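Local coordinates for protein aldo-keto reductase family 1 member C1 (Caenorhabditis elegans, PDB 1QWK) that probably reduces aldehyde or ketone substrates with NADPH in a TIM-barrel fold of the aldo-keto reductase family, at residues L178-V188 with L249-C258; Q296-M304 with P308-R316. All blocks are in the same frame, centred on the assembly; numbering follows the deposited sequence.

Contact 1 (L178-V188 with L249-C258)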
loop_
_atom_site.group_PDB
_atom_site.type_symbol
_atom_site.label_atom_id
_atom_site.label_comp_id
_atom_site.label_asym_id
_atom_site.label_seq_id
_atom_site.Cartn_x
_atom_site.Cartn_y
_atom_site.Cartn_z
ATOM N N LEU A 178 -6.365 4.266 3.471
ATOM C CA LEU A 178 -6.580 4.540 4.882
ATOM C C LEU A 178 -5.765 5.746 5.316
ATOM O O LEU A 178 -4.543 5.772 5.189
ATOM C CB LEU A 178 -6.206 3.320 5.739
ATOM C CG LEU A 178 -6.634 3.342 7.216
ATOM C CD1 LEU A 178 -6.676 1.918 7.752
ATOM C CD2 LEU A 178 -5.686 4.210 8.043
ATOM N N HIS A 179 -6.464 6.758 5.813
ATOM C CA HIS A 179 -5.834 7.977 6.294
ATOM C C HIS A 179 -6.808 8.643 7.254
ATOM O O HIS A 179 -7.935 8.178 7.406
ATOM C CB HIS A 179 -5.451 8.916 5.135
ATOM C CG HIS A 179 -6.544 9.146 4.135
ATOM N ND1 HIS A 179 -6.889 8.211 3.184
ATOM C CD2 HIS A 179 -7.342 10.218 3.915
ATOM C CE1 HIS A 179 -7.848 8.700 2.417
ATOM N NE2 HIS A 179 -8.140 9.916 2.839
ATOM N N LEU A 180 -6.378 9.711 7.917
ATOM C CA LEU A 180 -7.237 10.376 8.893
ATOM C C LEU A 180 -8.641 10.689 8.397
ATOM O O LEU A 180 -9.619 10.463 9.114
ATOM C CB LEU A 180 -6.586 11.665 9.391
ATOM C CG LEU A 180 -7.366 12.389 10.499
ATOM C CD1 LEU A 180 -7.562 11.460 11.694
ATOM C CD2 LEU A 180 -6.604 13.639 10.909
ATOM N N TYR A 181 -8.740 11.200 7.173
ATOM C CA TYR A 181 -10.037 11.546 6.608
ATOM C C TYR A 181 -10.756 10.394 5.887
ATOM O O TYR A 181 -11.597 10.615 5.022
ATOM C CB TYR A 181 -9.893 12.778 5.704
ATOM C CG TYR A 181 -9.825 14.091 6.477
ATOM C CD1 TYR A 181 -9.694 14.104 7.871
ATOM C CD2 TYR A 181 -9.914 15.318 5.816
ATOM C CE1 TYR A 181 -9.656 15.305 8.584
ATOM C CE2 TYR A 181 -9.876 16.525 6.520
ATOM C CZ TYR A 181 -9.750 16.511 7.902
ATOM O OH TYR A 181 -9.731 17.693 8.604
ATOM N N PHE A 182 -10.401 9.165 6.264
ATOM C CA PHE A 182 -11.019 7.932 5.757
ATOM C C PHE A 182 -10.399 6.823 6.610
ATOM O O PHE A 182 -9.651 5.969 6.112
ATOM C CB PHE A 182 -10.722 7.695 4.272
ATOM C CG PHE A 182 -11.609 6.647 3.654
ATOM C CD1 PHE A 182 -12.998 6.806 3.652
ATOM C CD2 PHE A 182 -11.070 5.482 3.120
ATOM C CE1 PHE A 182 -13.832 5.818 3.129
ATOM C CE2 PHE A 182 -11.894 4.485 2.592
ATOM C CZ PHE A 182 -13.282 4.649 2.596
ATOM N N PRO A 183 -10.710 6.838 7.920
ATOM C CA PRO A 183 -10.263 5.933 8.984
ATOM C C PRO A 183 -10.428 4.433 8.807
ATOM O O PRO A 183 -9.637 3.660 9.346
ATOM C CB PRO A 183 -11.035 6.422 10.210
ATOM C CG PRO A 183 -11.334 7.821 9.918
ATOM C CD PRO A 183 -11.695 7.794 8.460
ATOM N N GLN A 184 -11.467 4.019 8.088
ATOM C CA GLN A 184 -11.724 2.599 7.878
ATOM C C GLN A 184 -11.766 1.835 9.211
ATOM O O GLN A 184 -11.152 0.774 9.351
ATOM C CB GLN A 184 -10.641 2.010 6.968
ATOM C CG GLN A 184 -10.645 2.594 5.556
ATOM C CD GLN A 184 -11.248 1.653 4.529
ATOM O OE1 GLN A 184 -12.321 1.081 4.738
ATOM N NE2 GLN A 184 -10.565 1.498 3.402
ATOM N N HIS A 185 -12.490 2.371 10.190
ATOM C CA HIS A 185 -12.591 1.714 11.492
ATOM C C HIS A 185 -13.154 0.300 11.378
ATOM O O HIS A 185 -12.637 -0.635 11.990
ATOM C CB HIS A 185 -13.472 2.531 12.442
ATOM C CG HIS A 185 -12.890 3.858 12.812
ATOM N ND1 HIS A 185 -11.724 3.984 13.536
ATOM C CD2 HIS A 185 -13.304 5.119 12.546
ATOM C CE1 HIS A 185 -11.444 5.265 13.697
ATOM N NE2 HIS A 185 -12.388 5.974 13.105
ATOM N N ASP A 186 -14.212 0.149 10.589
ATOM C CA ASP A 186 -14.855 -1.149 10.405
ATOM C C ASP A 186 -13.921 -2.187 9.785
ATOM O O ASP A 186 -13.848 -3.322 10.253
ATOM C CB ASP A 186 -16.104 -0.997 9.532
ATOM C CG ASP A 186 -16.916 -2.276 9.444
ATOM O OD1 ASP A 186 -17.407 -2.745 10.495
ATOM O OD2 ASP A 186 -17.066 -2.816 8.329
ATOM N N HIS A 187 -13.207 -1.801 8.732
ATOM C CA HIS A 187 -12.303 -2.737 8.070
ATOM C C HIS A 187 -11.159 -3.172 8.979
ATOM O O HIS A 187 -10.848 -4.361 9.067
ATOM C CB HIS A 187 -11.733 -2.127 6.788
ATOM C CG HIS A 187 -10.895 -3.080 5.989
ATOM N ND1 HIS A 187 -11.413 -4.217 5.408
ATOM C CD2 HIS A 187 -9.581 -3.056 5.664
ATOM C CE1 HIS A 187 -10.453 -4.853 4.756
ATOM N NE2 HIS A 187 -9.332 -4.168 4.896
ATOM N N VAL A 188 -10.538 -2.212 9.661
ATOM C CA VAL A 188 -9.428 -2.525 10.555
ATOM C C VAL A 188 -9.883 -3.447 11.683
ATOM O O VAL A 188 -9.186 -4.395 12.031
ATOM C CB VAL A 188 -8.804 -1.233 11.142
ATOM C CG1 VAL A 188 -7.706 -1.581 12.146
ATOM C CG2 VAL A 188 -8.231 -0.387 10.019
ATOM N N LEU A 249 0.463 12.375 10.413
ATOM C CA LEU A 249 -0.499 11.528 9.703
ATOM C C LEU A 249 0.014 10.094 9.564
ATOM O O LEU A 249 -0.756 9.135 9.656
ATOM C CB LEU A 249 -0.796 12.099 8.315
ATOM C CG LEU A 249 -1.606 13.398 8.288
ATOM C CD1 LEU A 249 -1.800 13.831 6.844
ATOM C CD2 LEU A 249 -2.958 13.189 8.970
ATOM N N LEU A 250 1.314 9.945 9.337
ATOM C CA LEU A 250 1.897 8.616 9.209
ATOM C C LEU A 250 1.878 7.903 10.560
ATOM O O LEU A 250 1.535 6.722 10.635
ATOM C CB LEU A 250 3.334 8.706 8.682
ATOM C CG LEU A 250 3.463 9.314 7.280
ATOM C CD1 LEU A 250 4.930 9.375 6.873
ATOM C CD2 LEU A 250 2.663 8.479 6.280
ATOM N N ARG A 251 2.228 8.623 11.624
ATOM C CA ARG A 251 2.239 8.035 12.959
ATOM C C ARG A 251 0.817 7.654 13.360
ATOM O O ARG A 251 0.603 6.667 14.060
ATOM C CB ARG A 251 2.830 9.013 13.985
ATOM C CG ARG A 251 3.132 8.368 15.332
ATOM C CD ARG A 251 4.293 7.378 15.233
ATOM N NE ARG A 251 4.081 6.216 16.086
ATOM C CZ ARG A 251 4.945 5.216 16.238
ATOM N NH1 ARG A 251 6.103 5.225 15.594
ATOM N NH2 ARG A 251 4.641 4.189 17.023
ATOM N N TYR A 252 -0.154 8.440 12.907
ATOM C CA TYR A 252 -1.554 8.155 13.204
ATOM C C TYR A 252 -1.892 6.754 12.698
ATOM O O TYR A 252 -2.419 5.923 13.437
ATOM C CB TYR A 252 -2.458 9.177 12.512
ATOM C CG TYR A 252 -3.906 8.746 12.444
ATOM C CD1 TYR A 252 -4.735 8.827 13.563
ATOM C CD2 TYR A 252 -4.438 8.218 11.262
ATOM C CE1 TYR A 252 -6.058 8.391 13.508
ATOM C CE2 TYR A 252 -5.758 7.777 11.197
ATOM C CZ TYR A 252 -6.559 7.867 12.323
ATOM O OH TYR A 252 -7.862 7.427 12.262
ATOM N N ALA A 253 -1.585 6.495 11.431
ATOM C CA ALA A 253 -1.868 5.191 10.842
ATOM C C ALA A 253 -1.097 4.074 11.543
ATOM O O ALA A 253 -1.632 2.990 11.772
ATOM C CB ALA A 253 -1.536 5.205 9.352
ATOM N N LEU A 254 0.161 4.333 11.879
ATOM C CA LEU A 254 0.970 3.324 12.557
ATOM C C LEU A 254 0.368 2.949 13.903
ATOM O O LEU A 254 0.264 1.771 14.240
ATOM C CB LEU A 254 2.397 3.832 12.762
ATOM C CG LEU A 254 3.291 3.828 11.523
ATOM C CD1 LEU A 254 4.604 4.533 11.827
ATOM C CD2 LEU A 254 3.546 2.383 11.091
ATOM N N ASP A 255 -0.038 3.951 14.673
ATOM C CA ASP A 255 -0.601 3.666 15.975
ATOM C C ASP A 255 -2.033 3.133 15.935
ATOM O O ASP A 255 -2.581 2.720 16.962
ATOM C CB ASP A 255 -0.444 4.884 16.887
ATOM C CG ASP A 255 1.003 5.080 17.320
ATOM O OD1 ASP A 255 1.685 4.056 17.536
ATOM O OD2 ASP A 255 1.472 6.229 17.447
ATOM N N ARG A 256 -2.625 3.125 14.742
ATOM C CA ARG A 256 -3.967 2.564 14.543
ATOM C C ARG A 256 -3.734 1.054 14.369
ATOM O O ARG A 256 -4.679 0.259 14.348
ATOM C CB ARG A 256 -4.622 3.118 13.264
ATOM C CG ARG A 256 -5.270 4.509 13.365
ATOM C CD ARG A 256 -6.612 4.480 14.103
ATOM N NE ARG A 256 -7.517 3.463 13.563
ATOM C CZ ARG A 256 -8.102 3.520 12.369
ATOM N NH1 ARG A 256 -7.896 4.552 11.561
ATOM N NH2 ARG A 256 -8.880 2.523 11.968
ATOM N N GLY A 257 -2.462 0.679 14.227
ATOM C CA GLY A 257 -2.090 -0.719 14.068
ATOM C C GLY A 257 -1.904 -1.150 12.627
ATOM O O GLY A 257 -2.068 -2.328 12.305
ATOM N N CYS A 258 -1.544 -0.209 11.759
ATOM C CA CYS A 258 -1.361 -0.514 10.341
ATOM C C CYS A 258 0.058 -0.289 9.851
ATOM O O CYS A 258 0.851 0.397 10.494
ATOM C CB CYS A 258 -2.274 0.365 9.482
ATOM S SG CYS A 258 -4.017 0.319 9.899
HETATM O O HOH W 1 -3.337 9.341 7.971
HETATM O O HOH W 2 -10.075 0.473 13.880
#

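Contact 2 (Q296-M304 with P308-R316)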
loop_
_atom_site.group_PDB
_atom_site.type_symbol
_atom_site.label_atom_id
_atom_site.label_comp_id
_atom_site.label_asym_id
_atom_site.label_seq_id
_atom_site.Cartn_x
_atom_site.Cartn_y
_atom_site.Cartn_z
ATOM N N GLN A 296 -14.232 10.372 3.733
ATOM C CA GLN A 296 -14.618 10.305 2.332
ATOM C C GLN A 296 -13.577 9.536 1.539
ATOM O O GLN A 296 -12.389 9.852 1.584
ATOM C CB GLN A 296 -14.763 11.717 1.758
ATOM C CG GLN A 296 -15.450 11.760 0.404
ATOM C CD GLN A 296 -15.539 13.163 -0.161
ATOM O OE1 GLN A 296 -16.004 14.089 0.508
ATOM N NE2 GLN A 296 -15.103 13.328 -1.404
ATOM N N ARG A 297 -14.033 8.522 0.815
ATOM C CA ARG A 297 -13.144 7.704 -0.001
ATOM C C ARG A 297 -12.618 8.523 -1.182
ATOM O O ARG A 297 -13.397 9.084 -1.953
ATOM C CB ARG A 297 -13.906 6.478 -0.508
ATOM C CG ARG A 297 -13.049 5.459 -1.232
ATOM C CD ARG A 297 -13.913 4.386 -1.869
ATOM N NE ARG A 297 -14.674 3.596 -0.905
ATOM C CZ ARG A 297 -14.156 2.655 -0.121
ATOM N NH1 ARG A 297 -12.860 2.381 -0.171
ATOM N NH2 ARG A 297 -14.942 1.952 0.689
ATOM N N LEU A 298 -11.296 8.590 -1.322
ATOM C CA LEU A 298 -10.666 9.347 -2.406
ATOM C C LEU A 298 -10.442 8.509 -3.656
ATOM O O LEU A 298 -10.464 9.022 -4.775
ATOM C CB LEU A 298 -9.317 9.910 -1.949
ATOM C CG LEU A 298 -9.319 10.869 -0.754
ATOM C CD1 LEU A 298 -7.894 11.313 -0.440
ATOM C CD2 LEU A 298 -10.197 12.067 -1.072
ATOM N N PHE A 299 -10.201 7.221 -3.458
ATOM C CA PHE A 299 -9.961 6.307 -4.569
ATOM C C PHE A 299 -11.162 5.391 -4.761
ATOM O O PHE A 299 -11.270 4.333 -4.142
ATOM C CB PHE A 299 -8.696 5.500 -4.286
ATOM C CG PHE A 299 -7.446 6.332 -4.289
ATOM C CD1 PHE A 299 -6.727 6.522 -5.462
ATOM C CD2 PHE A 299 -7.006 6.956 -3.127
ATOM C CE1 PHE A 299 -5.582 7.322 -5.483
ATOM C CE2 PHE A 299 -5.862 7.759 -3.135
ATOM C CZ PHE A 299 -5.150 7.942 -4.315
ATOM N N LEU A 300 -12.059 5.811 -5.643
ATOM C CA LEU A 300 -13.282 5.077 -5.916
ATOM C C LEU A 300 -13.114 3.821 -6.772
ATOM O O LEU A 300 -14.010 2.978 -6.800
ATOM C CB LEU A 300 -14.288 6.016 -6.588
ATOM C CG LEU A 300 -14.509 7.354 -5.872
ATOM C CD1 LEU A 300 -15.478 8.208 -6.673
ATOM C CD2 LEU A 300 -15.037 7.108 -4.471
ATOM N N GLN A 301 -11.982 3.693 -7.463
ATOM C CA GLN A 301 -11.740 2.537 -8.326
ATOM C C GLN A 301 -13.036 2.250 -9.097
ATOM O O GLN A 301 -13.475 1.098 -9.184
ATOM C CB GLN A 301 -11.357 1.306 -7.484
ATOM C CG GLN A 301 -10.273 1.558 -6.435
ATOM C CD GLN A 301 -8.919 1.927 -7.040
ATOM O OE1 GLN A 301 -8.757 1.961 -8.261
ATOM N NE2 GLN A 301 -7.941 2.202 -6.177
ATOM N N ASP A 302 -13.638 3.301 -9.660
ATOM C CA ASP A 302 -14.917 3.175 -10.364
ATOM C C ASP A 302 -14.963 2.348 -11.644
ATOM O O ASP A 302 -16.044 2.110 -12.182
ATOM C CB ASP A 302 -15.547 4.557 -10.615
ATOM C CG ASP A 302 -14.679 5.467 -11.454
ATOM O OD1 ASP A 302 -13.919 4.967 -12.303
ATOM O OD2 ASP A 302 -14.779 6.700 -11.272
ATOM N N PHE A 303 -13.810 1.895 -12.125
ATOM C CA PHE A 303 -13.806 1.045 -13.306
ATOM C C PHE A 303 -14.470 -0.288 -12.932
ATOM O O PHE A 303 -14.846 -1.067 -13.808
ATOM C CB PHE A 303 -12.373 0.809 -13.802
ATOM C CG PHE A 303 -11.484 0.116 -12.805
ATOM C CD1 PHE A 303 -11.482 -1.272 -12.695
ATOM C CD2 PHE A 303 -10.635 0.853 -11.983
ATOM C CE1 PHE A 303 -10.652 -1.914 -11.776
ATOM C CE2 PHE A 303 -9.802 0.218 -11.059
ATOM C CZ PHE A 303 -9.809 -1.167 -10.959
ATOM N N MET A 304 -14.612 -0.547 -11.632
ATOM C CA MET A 304 -15.249 -1.778 -11.161
ATOM C C MET A 304 -16.772 -1.688 -11.190
ATOM O O MET A 304 -17.451 -2.686 -10.986
ATOM C CB MET A 304 -14.826 -2.119 -9.726
ATOM C CG MET A 304 -13.410 -2.662 -9.564
ATOM S SD MET A 304 -13.168 -3.490 -7.954
ATOM C CE MET A 304 -13.248 -2.100 -6.812
ATOM N N PRO A 308 -19.738 -7.866 -10.988
ATOM C CA PRO A 308 -20.341 -8.618 -9.882
ATOM C C PRO A 308 -19.512 -8.635 -8.598
ATOM O O PRO A 308 -20.051 -8.838 -7.510
ATOM C CB PRO A 308 -20.562 -10.011 -10.480
ATOM C CG PRO A 308 -19.515 -10.107 -11.550
ATOM C CD PRO A 308 -19.524 -8.728 -12.164
ATOM N N GLU A 309 -18.203 -8.423 -8.712
ATOM C CA GLU A 309 -17.359 -8.394 -7.524
ATOM C C GLU A 309 -16.852 -6.982 -7.205
ATOM O O GLU A 309 -15.759 -6.807 -6.662
ATOM C CB GLU A 309 -16.181 -9.370 -7.673
ATOM C CG GLU A 309 -16.600 -10.849 -7.710
ATOM C CD GLU A 309 -16.972 -11.420 -6.345
ATOM O OE1 GLU A 309 -17.208 -10.646 -5.390
ATOM O OE2 GLU A 309 -17.040 -12.668 -6.219
ATOM N N ASP A 310 -17.645 -5.973 -7.555
ATOM C CA ASP A 310 -17.280 -4.590 -7.253
ATOM C C ASP A 310 -17.330 -4.466 -5.730
ATOM O O ASP A 310 -18.400 -4.533 -5.129
ATOM C CB ASP A 310 -18.280 -3.622 -7.899
ATOM C CG ASP A 310 -18.030 -2.179 -7.511
ATOM O OD1 ASP A 310 -16.998 -1.897 -6.856
ATOM O OD2 ASP A 310 -18.862 -1.317 -7.867
ATOM N N ALA A 311 -16.168 -4.286 -5.109
ATOM C CA ALA A 311 -16.081 -4.181 -3.652
ATOM C C ALA A 311 -16.852 -3.013 -3.041
ATOM O O ALA A 311 -17.279 -3.081 -1.886
ATOM C CB ALA A 311 -14.610 -4.095 -3.227
ATOM N N PHE A 312 -17.025 -1.944 -3.813
ATOM C CA PHE A 312 -17.713 -0.747 -3.325
ATOM C C PHE A 312 -19.077 -0.548 -3.993
ATOM O O PHE A 312 -19.595 0.569 -4.036
ATOM C CB PHE A 312 -16.843 0.496 -3.568
ATOM C CG PHE A 312 -15.376 0.305 -3.241
ATOM C CD1 PHE A 312 -14.980 -0.413 -2.116
ATOM C CD2 PHE A 312 -14.394 0.871 -4.054
ATOM C CE1 PHE A 312 -13.626 -0.568 -1.800
ATOM C CE2 PHE A 312 -13.040 0.725 -3.748
ATOM C CZ PHE A 312 -12.656 0.004 -2.619
ATOM N N ALA A 313 -19.655 -1.636 -4.495
ATOM C CA ALA A 313 -20.948 -1.589 -5.175
ATOM C C ALA A 313 -22.010 -0.753 -4.459
ATOM O O ALA A 313 -22.769 -0.021 -5.097
ATOM C CB ALA A 313 -21.469 -3.006 -5.397
ATOM N N ALA A 314 -22.057 -0.861 -3.136
ATOM C CA ALA A 314 -23.041 -0.135 -2.336
ATOM C C ALA A 314 -22.878 1.380 -2.338
ATOM O O ALA A 314 -23.801 2.105 -1.956
ATOM C CB ALA A 314 -23.018 -0.654 -0.902
ATOM N N GLU A 315 -21.714 1.861 -2.766
ATOM C CA GLU A 315 -21.442 3.299 -2.797
ATOM C C GLU A 315 -21.652 3.927 -4.174
ATOM O O GLU A 315 -21.582 5.146 -4.316
ATOM C CB GLU A 315 -20.001 3.567 -2.347
ATOM C CG GLU A 315 -19.611 2.882 -1.051
ATOM C CD GLU A 315 -18.172 3.169 -0.639
ATOM O OE1 GLU A 315 -17.646 2.433 0.217
ATOM O OE2 GLU A 315 -17.574 4.132 -1.161
ATOM N N ARG A 316 -21.908 3.102 -5.184
ATOM C CA ARG A 316 -22.106 3.615 -6.537
ATOM C C ARG A 316 -23.438 4.346 -6.672
ATOM O O ARG A 316 -24.386 3.988 -5.941
ATOM C CB ARG A 316 -22.059 2.473 -7.554
ATOM C CG ARG A 316 -20.850 1.557 -7.426
ATOM C CD ARG A 316 -19.538 2.322 -7.495
ATOM N NE ARG A 316 -18.403 1.403 -7.485
ATOM C CZ ARG A 316 -17.129 1.778 -7.448
ATOM N NH1 ARG A 316 -16.814 3.066 -7.411
ATOM N NH2 ARG A 316 -16.168 0.862 -7.459
#

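Contact 1 (L178-V188 with L249-C258)
The backbones of 178-188 and 249-258 come closest where the CA atoms of His179 and Ala253 lie 6.6 Å apart, as the type I turn His179-Phe182 runs beside helix 245-255. At the C-terminal end of that helix the Schellman motif at Gly257 leads the chain into strand 259-261, while 178-188 leads out of strand 173-177 into helix 185-193. Leu180 CD1 sits over one face of the Tyr252 ring in a CH-pi contact, 4.0 Å from the centroid and 19° off the normal; CG of Arg256 lies on the opposite face. Tyr252 OH is hydrogen-bonded to Glu290, outside the two segments, and takes a weak bond from Arg256 NH1. Bends at chi2 (-75°) and chi3 (-51°) fold the Arg256 chain so that its guanidinium meets Pro183 O end-on: NH1 and NH2 each lie 3.0 Å from that one oxygen, which lies in the guanidinium plane. NH1 uses a carbonyl lone pair, whereas NH2 comes from above the carbonyl plane. His185 ND1 lies over a guanidinium face, 3.6 Å from NH2, and Val188 CG2 touches the same nitrogen. Replacing Arg256 by an alanine is likely to leave Pro183 O without either guanidinium donor and to open a gap beside Val188 and His185. Leu178 CD1 meets Cys258 SG at 3.8 Å. Two N-H donors on one main-chain carbonyl probably restrain the loop ahead of helix 185-193, beside this apolar contact.

Contact 2 (Q296-M304 with P308-R316)
The C-terminal tail that follows helix 283-289, the segment that in aldo-keto reductases borders the substrate pocket, folds back on itself here, bringing 308-316 against 296-304. Arg297 lies flat on Phe312: the guanidinium and ring planes are 18° apart with centres 3.8 Å from each other, and CZ stands 15° off the ring normal, a cation-pi stack. The same guanidinium grips Glu315 side-on, NE to OE2 at 3.0 Å and NH2 to OE1 at 2.8 Å, both oxygens being met on their syn sides, somewhat out of the carboxylate plane. The Arg297 chain runs out extended through chi2 (CG anti to the backbone N, chi1 -173°), then bends at chi3 and turns again at chi4, bringing the guanidinium flat over the ring. Leu300 O and Gln301 CG stand at the edge of that ring, while Met304 CE reaches it obliquely. Arg316 NH1 and NH2 both donate to Leu300 O, at 2.9 and 3.1 Å, and NH2 adds a weak bond to Gln301 O. Asp310 holds this guanidinium side-on in a salt bridge, NE to OD2 at 2.8 Å and NH2 to OD1; OD1 also takes Phe312 N, closing an Asx turn. Across the contact, Met304 CB packs on Asp310 OD1 at 3.6 Å. Each arginine thus has a carboxylate partner, and Asp310 probably positions both Arg316 and the Phe312 backbone, linking the bonds to Leu300 O with the ring stacked on Arg297.

Overall arrangement
Contact 1 closes before contact 2 opens along the chain, and their centres lie 19 Å apart, yet they touch. Tyr181 O is 2.9 Å from Gln296 N, a probable hydrogen bond. Phe182 CD1 packs 3.5 Å from Arg297 N, so the turn of 178-188 lies directly against the start of the tail. Contact 1, its centre about 12 Å from the chain centre, is the more buried and lies away from the predicted catalytic residues; the centre of contact 2 lies about 17 Å from the chain centre. From contact 2 the Gln301 side chain comes within about 6 Å of that of His114, predicted to bind substrate, and about 8 Å of that of Tyr52, the predicted proton donor, consistent with a place beside the pocket.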